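Local coordinates for protein fimbrial subunit type 1 (Actinomyces oris, PDB 3UXF) that serves as the major subunit of a fimbria on the bacterial surface, forming the shaft of this cell-wall-linked adhesive fibre, at residues 224-229 / 270-275. Residues are numbered along the deposited sequence; the frame is centred on the assembly and turned at random.
Sequences EVVDRL and WATIQL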
loop_
_atom_site.group_PDB
_atom_site.type_symbol
_atom_site.label_atom_id
_atom_site.label_comp_id
_atom_site.label_asym_id
_atom_site.label_seq_id
_atom_site.Cartn_x
_atom_site.Cartn_y
_atom_site.Cartn_z
ATOM N N GLU A 224 -14.304 3.091 -5.504
ATOM C CA GLU A 224 -13.552 4.317 -5.315
ATOM C C GLU A 224 -12.200 4.037 -4.677
ATOM O O GLU A 224 -12.093 3.249 -3.741
ATOM C CB GLU A 224 -14.351 5.310 -4.463
ATOM C CG GLU A 224 -15.623 5.800 -5.139
ATOM C CD GLU A 224 -16.532 6.589 -4.216
ATOM O OE1 GLU A 224 -16.094 6.951 -3.107
ATOM O OE2 GLU A 224 -17.686 6.846 -4.607
ATOM N N VAL A 225 -11.173 4.691 -5.207
ATOM C CA VAL A 225 -9.832 4.615 -4.658
ATOM C C VAL A 225 -9.558 5.988 -4.064
ATOM O O VAL A 225 -9.587 6.991 -4.773
ATOM C CB VAL A 225 -8.794 4.285 -5.737
ATOM C CG1 VAL A 225 -7.393 4.309 -5.153
ATOM C CG2 VAL A 225 -9.096 2.934 -6.359
ATOM N N VAL A 226 -9.323 6.028 -2.759
ATOM C CA VAL A 226 -9.178 7.304 -2.052
ATOM C C VAL A 226 -7.753 7.473 -1.631
ATOM O O VAL A 226 -7.145 6.555 -1.078
ATOM C CB VAL A 226 -10.096 7.347 -0.809
ATOM C CG1 VAL A 226 -9.945 8.714 -0.087
ATOM C CG2 VAL A 226 -11.566 7.132 -1.251
ATOM N N ASP A 227 -7.187 8.659 -1.889
ATOM C CA ASP A 227 -5.849 8.912 -1.450
ATOM C C ASP A 227 -5.874 10.041 -0.413
ATOM O O ASP A 227 -6.426 11.131 -0.650
ATOM C CB ASP A 227 -4.960 9.305 -2.623
ATOM C CG ASP A 227 -3.535 9.334 -2.233
ATOM O OD1 ASP A 227 -3.137 10.162 -1.388
ATOM O OD2 ASP A 227 -2.803 8.501 -2.770
ATOM N N ARG A 228 -5.279 9.765 0.739
ATOM C CA ARG A 228 -5.096 10.789 1.762
ATOM C C ARG A 228 -3.805 11.534 1.466
ATOM O O ARG A 228 -2.713 10.994 1.635
ATOM C CB ARG A 228 -5.077 10.190 3.161
ATOM C CG ARG A 228 -5.003 11.288 4.232
ATOM C CD ARG A 228 -5.006 10.679 5.633
ATOM N NE ARG A 228 -3.709 10.081 5.918
ATOM C CZ ARG A 228 -3.416 9.488 7.064
ATOM N NH1 ARG A 228 -4.352 9.400 8.013
ATOM N NH2 ARG A 228 -2.212 8.974 7.265
ATOM N N LEU A 229 -3.942 12.785 1.039
ATOM C CA LEU A 229 -2.802 13.558 0.533
ATOM C C LEU A 229 -2.253 14.491 1.589
ATOM O O LEU A 229 -2.980 15.258 2.208
ATOM C CB LEU A 229 -3.249 14.468 -0.610
ATOM C CG LEU A 229 -3.693 13.788 -1.909
ATOM C CD1 LEU A 229 -4.418 14.742 -2.828
ATOM C CD2 LEU A 229 -2.436 13.222 -2.588
ATOM N N TRP A 270 -7.601 15.402 0.058
ATOM C CA TRP A 270 -8.195 14.126 -0.331
ATOM C C TRP A 270 -8.411 14.056 -1.832
ATOM O O TRP A 270 -8.780 15.042 -2.477
ATOM C CB TRP A 270 -9.547 13.934 0.367
ATOM C CG TRP A 270 -9.430 13.895 1.819
ATOM C CD1 TRP A 270 -9.589 14.956 2.692
ATOM C CD2 TRP A 270 -9.135 12.754 2.624
ATOM N NE1 TRP A 270 -9.408 14.525 3.973
ATOM C CE2 TRP A 270 -9.128 13.181 3.973
ATOM C CE3 TRP A 270 -8.879 11.402 2.348
ATOM C CZ2 TRP A 270 -8.877 12.318 5.042
ATOM C CZ3 TRP A 270 -8.640 10.540 3.433
ATOM C CH2 TRP A 270 -8.635 11.008 4.757
ATOM N N ALA A 271 -8.125 12.881 -2.425
ATOM C CA ALA A 271 -8.360 12.681 -3.848
ATOM C C ALA A 271 -9.036 11.336 -3.992
ATOM O O ALA A 271 -8.528 10.339 -3.489
ATOM C CB ALA A 271 -7.044 12.651 -4.601
ATOM N N THR A 272 -10.171 11.299 -4.678
ATOM C CA THR A 272 -10.870 10.042 -4.918
ATOM C C THR A 272 -10.944 9.807 -6.421
ATOM O O THR A 272 -11.358 10.700 -7.189
ATOM C CB THR A 272 -12.314 10.120 -4.400
ATOM O OG1 THR A 272 -12.284 10.348 -2.986
ATOM C CG2 THR A 272 -13.050 8.799 -4.654
ATOM N N ILE A 273 -10.549 8.609 -6.851
ATOM C CA ILE A 273 -10.845 8.165 -8.205
ATOM C C ILE A 273 -12.097 7.317 -8.093
ATOM O O ILE A 273 -12.104 6.294 -7.410
ATOM C CB ILE A 273 -9.672 7.356 -8.823
ATOM C CG1 ILE A 273 -8.447 8.236 -9.055
ATOM C CG2 ILE A 273 -10.112 6.638 -10.117
ATOM C CD1 ILE A 273 -8.591 9.270 -10.116
ATOM N N GLN A 274 -13.168 7.793 -8.704
ATOM C CA GLN A 274 -14.471 7.144 -8.613
ATOM C C GLN A 274 -14.825 6.587 -9.983
ATOM O O GLN A 274 -14.933 7.335 -10.938
ATOM C CB GLN A 274 -15.490 8.193 -8.152
ATOM C CG GLN A 274 -16.958 7.716 -8.057
ATOM C CD GLN A 274 -17.867 8.920 -7.804
ATOM O OE1 GLN A 274 -18.151 9.688 -8.724
ATOM N NE2 GLN A 274 -18.243 9.134 -6.534
ATOM N N LEU A 275 -14.961 5.266 -10.084
ATOM C CA LEU A 275 -15.340 4.685 -11.370
ATOM C C LEU A 275 -16.803 5.083 -11.685
ATOM O O LEU A 275 -17.665 5.097 -10.784
ATOM C CB LEU A 275 -15.197 3.179 -11.285
ATOM C CG LEU A 275 -13.960 2.488 -11.872
ATOM C CD1 LEU A 275 -12.664 3.299 -12.055
ATOM C CD2 LEU A 275 -13.724 1.072 -11.381
#
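Two neighbouring antiparallel strands of the middle domain's beta sandwich meet here, Val-225 and Asp-227 each forming a hydrogen-bonded pair, with Ile-273 and Ala-271 respectively. The shortest of the four backbone bonds runs from Asp-227 N to Ala-271 O (2.7 Å). Val-225 and Ile-273 bring their CB atoms within 4.4 Å on the face turned to strand 295-302, which packs on them through Leu-296 and Val-298. On this same inner face Asp-227 OD2 is hydrogen-bonded to Lys-187 NZ, with Asn-316 close by, an arrangement consistent with the acidic residue of a Lys-Asn isopeptide site. The other face carries Glu-224, Val-226, Arg-228, Trp-270, Thr-272 and Gln-274, and the loop residue Trp-330 covers part of it, its NE1 hydrogen-bonded to Thr-272 OG1. Gln-274 NE2 donates a nearly straight hydrogen bond (3.0 Å, 167°) to Glu-224 OE2 from above the carboxylate plane, while Glu-224 OE1 makes a salt bridge with Arg-222. Val-226 CG1 touches the edge of the Trp-270 indole at CE3 (3.8 Å). With CG anti to the backbone N (chi1 -175°), the Arg-228 chain passes over one indole face before bending at chi3, and Arg-228 NH1 is hydrogen-bonded to Thr-339 O. The resulting CH-pi contact places Arg-228 CG 4.0 Å from the centroid of Trp-270's six-membered ring.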